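Side-chain contacts in serine--tRNA ligase, cytoplasmic (PDB 3QO8), which catalyses the two-step, ATP-dependent attachment of serine to tRNA(Ser), passing through a seryl-adenylate intermediate: residues Leu152-Val157 with Gly291-His296; Gly286-Gly291 with Glu363-Val368; Glu417-Glu422 with Val426-Leu431. All coordinates share one frame; numbering follows the deposited sequence.

Contact 1 of 3, residues Leu152-Val157 with Gly291-His296. With SSA (5'-O-(N-(L-seryl)-sulfamoyl)adenosine), chain B.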
loop_
_atom_site.group_PDB
_atom_site.type_symbol
_atom_site.label_atom_id
_atom_site.label_comp_id
_atom_site.label_asym_id
_atom_site.label_seq_id
_atom_site.Cartn_x
_atom_site.Cartn_y
_atom_site.Cartn_z
ATOM N N LEU A 152 8.535 -29.908 6.694
ATOM C CA LEU A 152 8.983 -28.520 6.783
ATOM C C LEU A 152 7.839 -27.589 7.137
ATOM O O LEU A 152 6.713 -27.836 6.751
ATOM C CB LEU A 152 9.575 -28.064 5.451
ATOM C CG LEU A 152 10.744 -28.903 4.960
ATOM C CD1 LEU A 152 11.216 -28.383 3.621
ATOM C CD2 LEU A 152 11.863 -28.888 5.990
ATOM N N SER A 153 8.137 -26.515 7.859
ATOM C CA SER A 153 7.136 -25.474 8.121
ATOM C C SER A 153 6.922 -24.646 6.854
ATOM O O SER A 153 7.720 -24.700 5.919
ATOM C CB SER A 153 7.639 -24.534 9.209
ATOM O OG SER A 153 8.760 -23.832 8.698
ATOM N N HIS A 154 5.855 -23.851 6.825
ATOM C CA HIS A 154 5.604 -23.027 5.653
ATOM C C HIS A 154 6.802 -22.155 5.317
ATOM O O HIS A 154 7.132 -21.990 4.147
ATOM C CB HIS A 154 4.357 -22.165 5.842
ATOM C CG HIS A 154 4.334 -21.406 7.133
ATOM N ND1 HIS A 154 4.915 -20.164 7.278
ATOM C CD2 HIS A 154 3.787 -21.707 8.332
ATOM C CE1 HIS A 154 4.727 -19.729 8.511
ATOM N NE2 HIS A 154 4.046 -20.648 9.173
ATOM N N HIS A 155 7.476 -21.601 6.319
ATOM C CA HIS A 155 8.577 -20.694 5.981
ATOM C C HIS A 155 9.799 -21.435 5.426
ATOM O O HIS A 155 10.521 -20.911 4.577
ATOM C CB HIS A 155 8.945 -19.757 7.135
ATOM C CG HIS A 155 9.532 -20.445 8.323
ATOM N ND1 HIS A 155 10.890 -20.631 8.478
ATOM C CD2 HIS A 155 8.951 -20.967 9.429
ATOM C CE1 HIS A 155 11.117 -21.252 9.622
ATOM N NE2 HIS A 155 9.958 -21.466 10.220
ATOM N N GLU A 156 10.001 -22.668 5.879
ATOM C CA GLU A 156 11.073 -23.513 5.362
ATOM C C GLU A 156 10.811 -23.935 3.919
ATOM O O GLU A 156 11.703 -23.888 3.074
ATOM C CB GLU A 156 11.255 -24.751 6.263
ATOM C CG GLU A 156 11.983 -24.426 7.572
ATOM C CD GLU A 156 11.926 -25.562 8.601
ATOM O OE1 GLU A 156 10.914 -26.283 8.646
ATOM O OE2 GLU A 156 12.894 -25.723 9.377
ATOM N N VAL A 157 9.588 -24.366 3.644
ATOM C CA VAL A 157 9.208 -24.663 2.268
ATOM C C VAL A 157 9.462 -23.446 1.377
ATOM O O VAL A 157 10.122 -23.551 0.348
ATOM C CB VAL A 157 7.736 -25.065 2.175
ATOM C CG1 VAL A 157 7.320 -25.268 0.705
ATOM C CG2 VAL A 157 7.487 -26.346 3.006
ATOM N N GLY A 291 8.434 -16.269 8.410
ATOM C CA GLY A 291 7.471 -16.584 7.371
ATOM C C GLY A 291 6.541 -15.426 7.073
ATOM O O GLY A 291 6.703 -14.323 7.618
ATOM N N ILE A 292 5.551 -15.672 6.214
ATOM C CA ILE A 292 4.609 -14.626 5.809
ATOM C C ILE A 292 3.220 -14.948 6.359
ATOM O O ILE A 292 2.196 -14.592 5.765
ATOM C CB ILE A 292 4.548 -14.473 4.270
ATOM C CG1 ILE A 292 4.248 -15.818 3.603
ATOM C CG2 ILE A 292 5.860 -13.903 3.749
ATOM C CD1 ILE A 292 4.053 -15.716 2.097
ATOM N N PHE A 293 3.199 -15.633 7.499
ATOM C CA PHE A 293 1.950 -16.019 8.138
ATOM C C PHE A 293 1.344 -14.836 8.855
ATOM O O PHE A 293 0.146 -14.602 8.770
ATOM C CB PHE A 293 2.173 -17.177 9.132
ATOM C CG PHE A 293 0.917 -17.591 9.866
ATOM C CD1 PHE A 293 0.111 -18.607 9.372
ATOM C CD2 PHE A 293 0.533 -16.945 11.029
ATOM C CE1 PHE A 293 -1.046 -18.986 10.042
ATOM C CE2 PHE A 293 -0.623 -17.312 11.698
ATOM C CZ PHE A 293 -1.416 -18.337 11.199
ATOM N N ARG A 294 2.175 -14.100 9.583
ATOM C CA ARG A 294 1.719 -12.917 10.287
ATOM C C ARG A 294 2.672 -11.786 9.969
ATOM O O ARG A 294 3.797 -11.761 10.476
ATOM C CB ARG A 294 1.693 -13.132 11.809
ATOM C CG ARG A 294 1.209 -11.887 12.544
ATOM C CD ARG A 294 1.173 -12.058 14.069
ATOM N NE ARG A 294 0.226 -13.087 14.461
ATOM C CZ ARG A 294 -1.094 -12.921 14.493
ATOM N NH1 ARG A 294 -1.629 -11.751 14.155
ATOM N NH2 ARG A 294 -1.879 -13.927 14.864
ATOM N N VAL A 295 2.226 -10.863 9.118
ATOM C CA VAL A 295 3.092 -9.799 8.610
ATOM C C VAL A 295 2.413 -8.447 8.741
ATOM O O VAL A 295 1.269 -8.373 9.176
ATOM C CB VAL A 295 3.466 -10.051 7.136
ATOM C CG1 VAL A 295 4.462 -11.221 7.025
ATOM C CG2 VAL A 295 2.199 -10.324 6.310
ATOM N N HIS A 296 3.117 -7.373 8.376
ATOM C CA HIS A 296 2.568 -6.018 8.508
ATOM C C HIS A 296 1.801 -5.571 7.257
ATOM O O HIS A 296 1.040 -4.615 7.314
ATOM C CB HIS A 296 3.676 -4.995 8.802
ATOM C CG HIS A 296 4.292 -5.154 10.160
ATOM N ND1 HIS A 296 3.579 -4.969 11.328
ATOM C CD2 HIS A 296 5.548 -5.493 10.535
ATOM C CE1 HIS A 296 4.369 -5.198 12.365
ATOM N NE2 HIS A 296 5.569 -5.510 11.911
HETATM N N10 SSA B . -12.609 -7.880 7.141
HETATM C CA SSA B . -12.493 -9.025 8.041
HETATM C CB SSA B . -12.758 -10.321 7.275
HETATM O OG SSA B . -11.677 -10.598 6.363
HETATM C C9 SSA B . -11.126 -9.066 8.664
HETATM O O9 SSA B . -10.244 -8.286 8.325
HETATM N N8 SSA B . -10.936 -9.998 9.592
HETATM S S1 SSA B . -9.486 -10.397 10.144
HETATM O O1S SSA B . -8.891 -9.376 10.959
HETATM O O2S SSA B . -9.607 -11.606 10.890
HETATM O "O5'" SSA B . -8.550 -10.701 8.958
HETATM C "C5'" SSA B . -8.930 -11.617 7.945
HETATM C "C4'" SSA B . -7.772 -12.584 7.677
HETATM O "O4'" SSA B . -6.572 -11.922 7.257
HETATM C "C3'" SSA B . -7.347 -13.381 8.890
HETATM O "O3'" SSA B . -8.272 -14.454 9.119
HETATM C "C2'" SSA B . -5.963 -13.848 8.458
HETATM O "O2'" SSA B . -6.069 -14.967 7.557
HETATM C "C1'" SSA B . -5.425 -12.658 7.663
HETATM N N9 SSA B . -4.574 -11.809 8.521
HETATM C C8 SSA B . -4.970 -11.046 9.552
HETATM N N7 SSA B . -3.886 -10.440 10.083
HETATM C C5 SSA B . -2.817 -10.830 9.365
HETATM C C6 SSA B . -1.469 -10.532 9.432
HETATM N N6 SSA B . -1.031 -9.686 10.390
HETATM N N1 SSA B . -0.620 -11.094 8.541
HETATM C C2 SSA B . -1.074 -11.931 7.601
HETATM N N3 SSA B . -2.376 -12.229 7.506
HETATM C C4 SSA B . -3.256 -11.699 8.386
#
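His154 and His155 both turn their CG between the backbone N and the carbonyl carbon (chi1 50° and 67°). Both CB atoms face the loop 291-296 from the first turn of helix 154-160, and the torsion places the His154 ring beside Phe293 CB, whereas the His155 ring meets Trp290. Phe293 offers CB to His154, and with CG anti to the backbone N its own ring leads away. His154 uses the outer part of its ring, whereas His155 and Phe293 touch with CB. His154 CE1 lies 3.7 Å from Phe293 CB; the ring planes are 28° apart, but the centroids are 5.9 Å from each other and there is little overlap. Gly291 packs beside this pair, its CA at the edge of the His154 ring and 3.5 Å from His155 CB. ND1 of His154 is buried and has no partner in the model. The helix start itself is secured by a capping box, in which Glu156 N donates to Ser153 OG at 3.3 Å and Ser153 N donates to Glu156 OE1 at 2.9 Å in a nearly straight bond.

Farther along the loop, Val295 N donates to N1 of the bound seryl-sulfamoyladenosine at 2.9 Å, and the inhibitor's N6 returns a bond of the same length to Val295 O. This backbone pair reads the adenine edge, and the strand-loop-strand that carries it is motif 2 of the class II synthetase active site.

Contact 2 of 3, residues Gly286-Gly291 with Glu363-Val368. With MG (magnesium ion), chain C; SSA (5'-O-(N-(L-seryl)-sulfamoyl)adenosine), chain B.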
loop_
_atom_site.group_PDB
_atom_site.type_symbol
_atom_site.label_atom_id
_atom_site.label_comp_id
_atom_site.label_asym_id
_atom_site.label_seq_id
_atom_site.Cartn_x
_atom_site.Cartn_y
_atom_site.Cartn_z
ATOM N N GLY A 286 6.984 -11.190 18.599
ATOM C CA GLY A 286 7.635 -12.484 18.520
ATOM C C GLY A 286 6.764 -13.614 17.997
ATOM O O GLY A 286 7.270 -14.546 17.370
ATOM N N LYS A 287 5.460 -13.543 18.253
ATOM C CA LYS A 287 4.553 -14.609 17.832
ATOM C C LYS A 287 4.473 -14.731 16.307
ATOM O O LYS A 287 4.198 -13.752 15.602
ATOM C CB LYS A 287 3.161 -14.431 18.446
ATOM C CG LYS A 287 2.509 -13.091 18.160
ATOM C CD LYS A 287 1.125 -13.008 18.792
ATOM C CE LYS A 287 0.214 -14.116 18.282
ATOM N NZ LYS A 287 -1.170 -14.002 18.825
ATOM N N ASP A 288 4.726 -15.942 15.812
ATOM C CA ASP A 288 4.760 -16.207 14.378
ATOM C C ASP A 288 5.873 -15.377 13.739
ATOM O O ASP A 288 5.642 -14.620 12.791
ATOM C CB ASP A 288 3.401 -15.895 13.743
ATOM C CG ASP A 288 2.237 -16.527 14.505
ATOM O OD1 ASP A 288 2.320 -17.732 14.844
ATOM O OD2 ASP A 288 1.243 -15.810 14.773
ATOM N N ALA A 289 7.082 -15.545 14.270
ATOM C CA ALA A 289 8.223 -14.683 13.955
ATOM C C ALA A 289 8.711 -14.771 12.511
ATOM O O ALA A 289 9.031 -13.753 11.891
ATOM C CB ALA A 289 9.376 -14.971 14.918
ATOM N N TRP A 290 8.781 -15.984 11.980
ATOM C CA TRP A 290 9.337 -16.176 10.650
ATOM C C TRP A 290 8.266 -16.652 9.670
ATOM O O TRP A 290 7.303 -17.323 10.051
ATOM C CB TRP A 290 10.524 -17.143 10.700
ATOM C CG TRP A 290 11.724 -16.720 9.871
ATOM C CD1 TRP A 290 12.424 -17.498 8.992
ATOM C CD2 TRP A 290 12.358 -15.428 9.852
ATOM N NE1 TRP A 290 13.452 -16.776 8.431
ATOM C CE2 TRP A 290 13.434 -15.505 8.941
ATOM C CE3 TRP A 290 12.123 -14.220 10.516
ATOM C CZ2 TRP A 290 14.272 -14.418 8.679
ATOM C CZ3 TRP A 290 12.958 -13.139 10.251
ATOM C CH2 TRP A 290 14.017 -13.248 9.342
ATOM N N GLY A 291 8.434 -16.269 8.410
ATOM C CA GLY A 291 7.471 -16.584 7.371
ATOM C C GLY A 291 6.541 -15.426 7.073
ATOM O O GLY A 291 6.703 -14.323 7.618
ATOM N N GLU A 363 -1.595 -27.995 13.875
ATOM C CA GLU A 363 -2.625 -27.181 14.509
ATOM C C GLU A 363 -3.520 -26.592 13.439
ATOM O O GLU A 363 -3.072 -26.327 12.327
ATOM C CB GLU A 363 -1.996 -26.006 15.246
ATOM C CG GLU A 363 -1.066 -26.375 16.369
ATOM C CD GLU A 363 -0.402 -25.154 16.970
ATOM O OE1 GLU A 363 -0.882 -24.031 16.699
ATOM O OE2 GLU A 363 0.597 -25.316 17.707
ATOM N N TYR A 364 -4.776 -26.369 13.790
ATOM C CA TYR A 364 -5.662 -25.552 12.985
ATOM C C TYR A 364 -5.307 -24.090 13.199
ATOM O O TYR A 364 -5.149 -23.648 14.338
ATOM C CB TYR A 364 -7.104 -25.775 13.417
ATOM C CG TYR A 364 -7.701 -27.085 12.950
ATOM C CD1 TYR A 364 -8.047 -27.272 11.610
ATOM C CD2 TYR A 364 -7.957 -28.119 13.852
ATOM C CE1 TYR A 364 -8.608 -28.457 11.180
ATOM C CE2 TYR A 364 -8.519 -29.314 13.430
ATOM C CZ TYR A 364 -8.846 -29.474 12.094
ATOM O OH TYR A 364 -9.412 -30.633 11.647
ATOM N N LYS A 365 -5.196 -23.336 12.107
ATOM C CA LYS A 365 -4.875 -21.902 12.188
ATOM C C LYS A 365 -5.889 -21.070 11.438
ATOM O O LYS A 365 -6.288 -21.418 10.332
ATOM C CB LYS A 365 -3.495 -21.618 11.589
ATOM C CG LYS A 365 -2.377 -22.513 12.130
ATOM C CD LYS A 365 -1.902 -22.039 13.476
ATOM C CE LYS A 365 -0.660 -21.181 13.341
ATOM N NZ LYS A 365 -0.136 -20.782 14.677
ATOM N N GLU A 366 -6.273 -19.948 12.028
ATOM C CA GLU A 366 -7.259 -19.067 11.423
ATOM C C GLU A 366 -6.852 -18.558 10.024
ATOM O O GLU A 366 -5.790 -17.967 9.864
ATOM C CB GLU A 366 -7.474 -17.878 12.344
ATOM C CG GLU A 366 -8.424 -16.840 11.762
ATOM C CD GLU A 366 -8.246 -15.479 12.399
ATOM O OE1 GLU A 366 -7.725 -15.406 13.532
ATOM O OE2 GLU A 366 -8.632 -14.482 11.763
ATOM N N LEU A 367 -7.696 -18.784 9.018
ATOM C CA LEU A 367 -7.493 -18.184 7.682
ATOM C C LEU A 367 -8.630 -17.230 7.305
ATOM O O LEU A 367 -8.496 -16.424 6.388
ATOM C CB LEU A 367 -7.421 -19.259 6.592
ATOM C CG LEU A 367 -6.238 -20.231 6.606
ATOM C CD1 LEU A 367 -6.192 -20.969 5.287
ATOM C CD2 LEU A 367 -4.930 -19.499 6.836
ATOM N N VAL A 368 -9.763 -17.369 7.984
ATOM C CA VAL A 368 -10.972 -16.654 7.615
ATOM C C VAL A 368 -11.777 -16.250 8.840
ATOM O O VAL A 368 -11.965 -17.067 9.753
ATOM C CB VAL A 368 -11.878 -17.533 6.704
ATOM C CG1 VAL A 368 -13.274 -16.924 6.571
ATOM C CG2 VAL A 368 -11.239 -17.736 5.333
HETATM MG MG MG C . -10.123 -12.896 12.823
HETATM N N10 SSA B . -12.609 -7.880 7.141
HETATM C CA SSA B . -12.493 -9.025 8.041
HETATM C CB SSA B . -12.758 -10.321 7.275
HETATM O OG SSA B . -11.677 -10.598 6.363
HETATM C C9 SSA B . -11.126 -9.066 8.664
HETATM O O9 SSA B . -10.244 -8.286 8.325
HETATM N N8 SSA B . -10.936 -9.998 9.592
HETATM S S1 SSA B . -9.486 -10.397 10.144
HETATM O O1S SSA B . -8.891 -9.376 10.959
HETATM O O2S SSA B . -9.607 -11.606 10.890
HETATM O "O5'" SSA B . -8.550 -10.701 8.958
HETATM C "C5'" SSA B . -8.930 -11.617 7.945
HETATM C "C4'" SSA B . -7.772 -12.584 7.677
HETATM O "O4'" SSA B . -6.572 -11.922 7.257
HETATM C "C3'" SSA B . -7.347 -13.381 8.890
HETATM O "O3'" SSA B . -8.272 -14.454 9.119
HETATM C "C2'" SSA B . -5.963 -13.848 8.458
HETATM O "O2'" SSA B . -6.069 -14.967 7.557
HETATM C "C1'" SSA B . -5.425 -12.658 7.663
HETATM N N9 SSA B . -4.574 -11.809 8.521
HETATM C C8 SSA B . -4.970 -11.046 9.552
HETATM N N7 SSA B . -3.886 -10.440 10.083
HETATM C C5 SSA B . -2.817 -10.830 9.365
HETATM C C6 SSA B . -1.469 -10.532 9.432
HETATM N N6 SSA B . -1.031 -9.686 10.390
HETATM N N1 SSA B . -0.620 -11.094 8.541
HETATM C C2 SSA B . -1.074 -11.931 7.601
HETATM N N3 SSA B . -2.376 -12.229 7.506
HETATM C C4 SSA B . -3.256 -11.699 8.386
HETATM O O HOH W 1 -8.400 -12.030 14.443
HETATM O O HOH W 2 -10.616 -14.265 14.714
HETATM O O HOH W 3 -11.664 -10.952 13.596
#
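Lys365 NZ is shared by two carboxylates, standing 3.9 Å from Asp288 OD1 across the contact and 3.9 Å from Glu363 OE1 on its own strand. Both salt bridges are long, so the three residues form a loose network in which the ammonium is probably held by general electrostatic attraction. Bends at chi2 and again at chi3 (-79° and -97°) fold the lysine chain so that NZ comes between the two carboxylates. Asp288 has a stronger partner elsewhere: its OD2 makes a salt bridge with Arg294, while Lys365 approaches the other oxygen, OD1. Phe293 packs against both Asp288 and Lys365.

The strand 363-372 belongs to the largely antiparallel sheet of the class II catalytic core. Leu367 and Val368 both face Leu354 on the neighbouring strand, a classic beta bulge. Just before it, Glu366 runs its extended side chain to the bound seryl-sulfamoyladenosine and the magnesium ion. Its OE2 binds the metal at 2.4 Å and also accepts from the ribose O3' at 2.7 Å. The sulfamoyl O2S is a second ligand at 2.4 Å, and three waters and Ser369 complete the sphere, so this carboxylate links ribose and metal directly. The other ribose hydroxyl, O2', donates to Leu367 O at 3.1 Å.

Contact 3 of 3, residues Glu417-Glu422 with Val426-Leu431. With SSA (5'-O-(N-(L-seryl)-sulfamoyl)adenosine), chain D.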
loop_
_atom_site.group_PDB
_atom_site.type_symbol
_atom_site.label_atom_id
_atom_site.label_comp_id
_atom_site.label_asym_id
_atom_site.label_seq_id
_atom_site.Cartn_x
_atom_site.Cartn_y
_atom_site.Cartn_z
ATOM N N GLU A 417 2.516 -25.993 3.431
ATOM C CA GLU A 417 2.671 -27.144 4.325
ATOM C C GLU A 417 1.921 -28.357 3.787
ATOM O O GLU A 417 2.375 -29.487 3.941
ATOM C CB GLU A 417 2.275 -26.823 5.774
ATOM C CG GLU A 417 3.160 -25.748 6.403
ATOM C CD GLU A 417 3.061 -25.684 7.918
ATOM O OE1 GLU A 417 2.301 -26.476 8.518
ATOM O OE2 GLU A 417 3.765 -24.841 8.509
ATOM N N ASN A 418 0.797 -28.121 3.115
ATOM C CA ASN A 418 -0.031 -29.233 2.632
ATOM C C ASN A 418 0.313 -29.771 1.234
ATOM O O ASN A 418 -0.182 -30.818 0.833
ATOM C CB ASN A 418 -1.517 -28.861 2.703
ATOM C CG ASN A 418 -2.067 -28.953 4.118
ATOM O OD1 ASN A 418 -2.145 -30.044 4.683
ATOM N ND2 ASN A 418 -2.455 -27.807 4.697
ATOM N N TYR A 419 1.151 -29.054 0.495
ATOM C CA TYR A 419 1.465 -29.449 -0.876
ATOM C C TYR A 419 2.936 -29.782 -1.034
ATOM O O TYR A 419 3.402 -30.031 -2.137
ATOM C CB TYR A 419 1.018 -28.382 -1.894
ATOM C CG TYR A 419 -0.443 -28.505 -2.277
ATOM C CD1 TYR A 419 -1.445 -28.007 -1.448
ATOM C CD2 TYR A 419 -0.821 -29.125 -3.461
ATOM C CE1 TYR A 419 -2.792 -28.126 -1.788
ATOM C CE2 TYR A 419 -2.172 -29.251 -3.815
ATOM C CZ TYR A 419 -3.149 -28.748 -2.967
ATOM O OH TYR A 419 -4.487 -28.865 -3.298
ATOM N N GLN A 420 3.657 -29.805 0.082
ATOM C CA GLN A 420 5.068 -30.143 0.060
ATOM C C GLN A 420 5.247 -31.632 -0.184
ATOM O O GLN A 420 4.379 -32.440 0.143
ATOM C CB GLN A 420 5.753 -29.757 1.384
ATOM C CG GLN A 420 5.413 -30.657 2.571
ATOM C CD GLN A 420 6.079 -30.184 3.858
ATOM O OE1 GLN A 420 7.293 -30.314 4.021
ATOM N NE2 GLN A 420 5.292 -29.607 4.763
ATOM N N LYS A 421 6.371 -31.984 -0.783
ATOM C CA LYS A 421 6.812 -33.371 -0.809
ATOM C C LYS A 421 8.337 -33.337 -0.792
ATOM O O LYS A 421 8.923 -32.272 -0.609
ATOM C CB LYS A 421 6.235 -34.115 -2.016
ATOM C CG LYS A 421 6.747 -33.634 -3.344
ATOM C CD LYS A 421 5.776 -33.998 -4.454
ATOM C CE LYS A 421 5.459 -35.472 -4.472
ATOM N NZ LYS A 421 4.424 -35.772 -5.502
ATOM N N GLU A 422 8.988 -34.480 -0.964
ATOM C CA GLU A 422 10.419 -34.562 -0.669
ATOM C C GLU A 422 11.277 -33.590 -1.483
ATOM O O GLU A 422 12.190 -32.965 -0.948
ATOM C CB GLU A 422 10.932 -35.997 -0.850
ATOM C CG GLU A 422 12.428 -36.150 -0.578
ATOM C CD GLU A 422 12.924 -37.574 -0.786
ATOM O OE1 GLU A 422 12.584 -38.454 0.040
ATOM O OE2 GLU A 422 13.648 -37.813 -1.778
ATOM N N VAL A 426 4.007 -29.381 -4.924
ATOM C CA VAL A 426 2.958 -29.598 -5.915
ATOM C C VAL A 426 2.087 -28.321 -6.003
ATOM O O VAL A 426 1.730 -27.740 -4.990
ATOM C CB VAL A 426 2.095 -30.830 -5.538
ATOM C CG1 VAL A 426 0.828 -30.893 -6.391
ATOM C CG2 VAL A 426 2.907 -32.115 -5.676
ATOM N N ILE A 427 1.770 -27.869 -7.210
ATOM C CA ILE A 427 0.919 -26.688 -7.367
ATOM C C ILE A 427 -0.552 -27.111 -7.325
ATOM O O ILE A 427 -0.969 -27.984 -8.091
ATOM C CB ILE A 427 1.210 -25.960 -8.706
ATOM C CG1 ILE A 427 2.683 -25.520 -8.789
ATOM C CG2 ILE A 427 0.260 -24.780 -8.906
ATOM C CD1 ILE A 427 3.122 -24.504 -7.756
ATOM N N PRO A 428 -1.349 -26.506 -6.432
ATOM C CA PRO A 428 -2.768 -26.884 -6.391
ATOM C C PRO A 428 -3.404 -26.787 -7.787
ATOM O O PRO A 428 -3.212 -25.797 -8.483
ATOM C CB PRO A 428 -3.376 -25.851 -5.443
ATOM C CG PRO A 428 -2.227 -25.525 -4.486
ATOM C CD PRO A 428 -0.979 -25.579 -5.341
ATOM N N GLU A 429 -4.155 -27.802 -8.191
ATOM C CA GLU A 429 -4.681 -27.839 -9.556
ATOM C C GLU A 429 -5.422 -26.569 -9.990
ATOM O O GLU A 429 -5.171 -26.070 -11.076
ATOM C CB GLU A 429 -5.542 -29.083 -9.792
ATOM C CG GLU A 429 -5.686 -29.466 -11.262
ATOM C CD GLU A 429 -6.672 -28.587 -12.014
ATOM O OE1 GLU A 429 -7.568 -27.998 -11.366
ATOM O OE2 GLU A 429 -6.550 -28.485 -13.257
ATOM N N VAL A 430 -6.318 -26.043 -9.157
ATOM C CA VAL A 430 -7.100 -24.863 -9.539
ATOM C C VAL A 430 -6.262 -23.609 -9.763
ATOM O O VAL A 430 -6.734 -22.683 -10.405
ATOM C CB VAL A 430 -8.201 -24.508 -8.509
ATOM C CG1 VAL A 430 -9.134 -25.686 -8.296
ATOM C CG2 VAL A 430 -7.579 -24.056 -7.190
ATOM N N LEU A 431 -5.034 -23.567 -9.241
ATOM C CA LEU A 431 -4.204 -22.366 -9.386
ATOM C C LEU A 431 -3.334 -22.414 -10.638
ATOM O O LEU A 431 -2.826 -21.390 -11.085
ATOM C CB LEU A 431 -3.303 -22.165 -8.153
ATOM C CG LEU A 431 -4.009 -21.887 -6.825
ATOM C CD1 LEU A 431 -3.000 -21.702 -5.702
ATOM C CD2 LEU A 431 -4.919 -20.650 -6.942
HETATM N N10 SSA D . -12.850 -34.586 -5.655
HETATM C CA SSA D . -11.626 -34.458 -6.425
HETATM C CB SSA D . -11.802 -33.336 -7.444
HETATM O OG SSA D . -10.583 -33.131 -8.169
HETATM C C9 SSA D . -10.479 -34.147 -5.502
HETATM O O9 SSA D . -9.344 -34.045 -5.935
HETATM N N8 SSA D . -10.778 -33.985 -4.213
HETATM S S1 SSA D . -9.677 -33.478 -3.160
HETATM O O1S SSA D . -10.339 -33.100 -1.942
HETATM O O2S SSA D . -8.727 -34.529 -2.907
HETATM O "O5'" SSA D . -8.932 -32.271 -3.759
HETATM C "C5'" SSA D . -9.476 -30.954 -3.705
HETATM C "C4'" SSA D . -8.733 -30.095 -4.723
HETATM O "O4'" SSA D . -7.410 -29.790 -4.272
HETATM C "C3'" SSA D . -8.567 -30.819 -6.049
HETATM O "O3'" SSA D . -9.581 -30.425 -6.978
HETATM C "C2'" SSA D . -7.204 -30.400 -6.551
HETATM O "O2'" SSA D . -7.329 -29.284 -7.429
HETATM C "C1'" SSA D . -6.445 -29.964 -5.313
HETATM N N9 SSA D . -5.489 -31.047 -4.986
HETATM C C8 SSA D . -5.599 -31.959 -4.003
HETATM N N7 SSA D . -4.521 -32.778 -4.056
HETATM C C5 SSA D . -3.741 -32.373 -5.082
HETATM C C6 SSA D . -2.533 -32.812 -5.609
HETATM N N6 SSA D . -1.879 -33.877 -5.074
HETATM N N1 SSA D . -2.013 -32.162 -6.675
HETATM C C2 SSA D . -2.636 -31.107 -7.218
HETATM N N3 SSA D . -3.800 -30.662 -6.727
HETATM C C4 SSA D . -4.366 -31.283 -5.666
#
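Tyr419 and Pro428 meet in a CH-pi contact beside a second molecule of seryl-sulfamoyladenosine, one bound apart from the copy in the catalytic site. Pro428 CG stands over the centre of the tyrosine ring, 3.6 Å from the centroid and 9° off the ring normal, so the proline presses squarely on one face. Val426 works at the ring's rim instead: its CB lies in the ring plane, and CG1 approaches CD2 of Tyr419 to 3.8 Å. With CG1 anti to the backbone N (chi1 168°), the valine leaves its other methyl, CG2, to pack 3.6 Å from Lys421 CD. One side chain is therefore touched by two residues of the 417-422 segment.

The backbones are joined by a single hydrogen bond, from Val426 N to Tyr419 O at 2.9 Å. Val426 O is buried against the tyrosine, 3.3 Å from CD2, and finds no hydrogen-bonding partner in the model. The phenol OH, by contrast, is hydrogen-bonded to Leu330 O. Nearby, Gln420 NE2 donates to Glu417 O at 3.0 Å, lying in the carbonyl plane and on a lone pair, which ties the Gln420 side chain back to the Glu417 backbone.

The adenine comes up to the edge of the Tyr419 ring. Several of its approaches are too short to be taken at face value, so its exact placement is doubtful; as modelled, its N3 accepts from Glu429 N (3.2 Å). The protein part is a short hairpin whose first strand, about 420-421, is weakly bonded. It follows helix 408-419, the helix of class II motif 3, and its second strand, 424-426, runs on into the loop that lines this second ligand site.

How the contacts relate
Following the chain from the N terminus, contact 1 opens at helix 154-160 and closes, with 133 residues between its segments, in the loop between strands 269-278 and 297-307. Contact 2 has already opened in that same loop, the two sharing Gly291, and closes at strand 363-372 with 71 between; the pair therefore cross, and Arg294 of contact 1 bonds to Asp288 of contact 2. Both reach the same inhibitor molecule. Contact 3 follows in series as a local hairpin with three residues between its segments. Glu417 and Gln420 nevertheless link it back to contact 1, through the backbone N of His154 and Leu152, whereas contacts 2 and 3 do not touch.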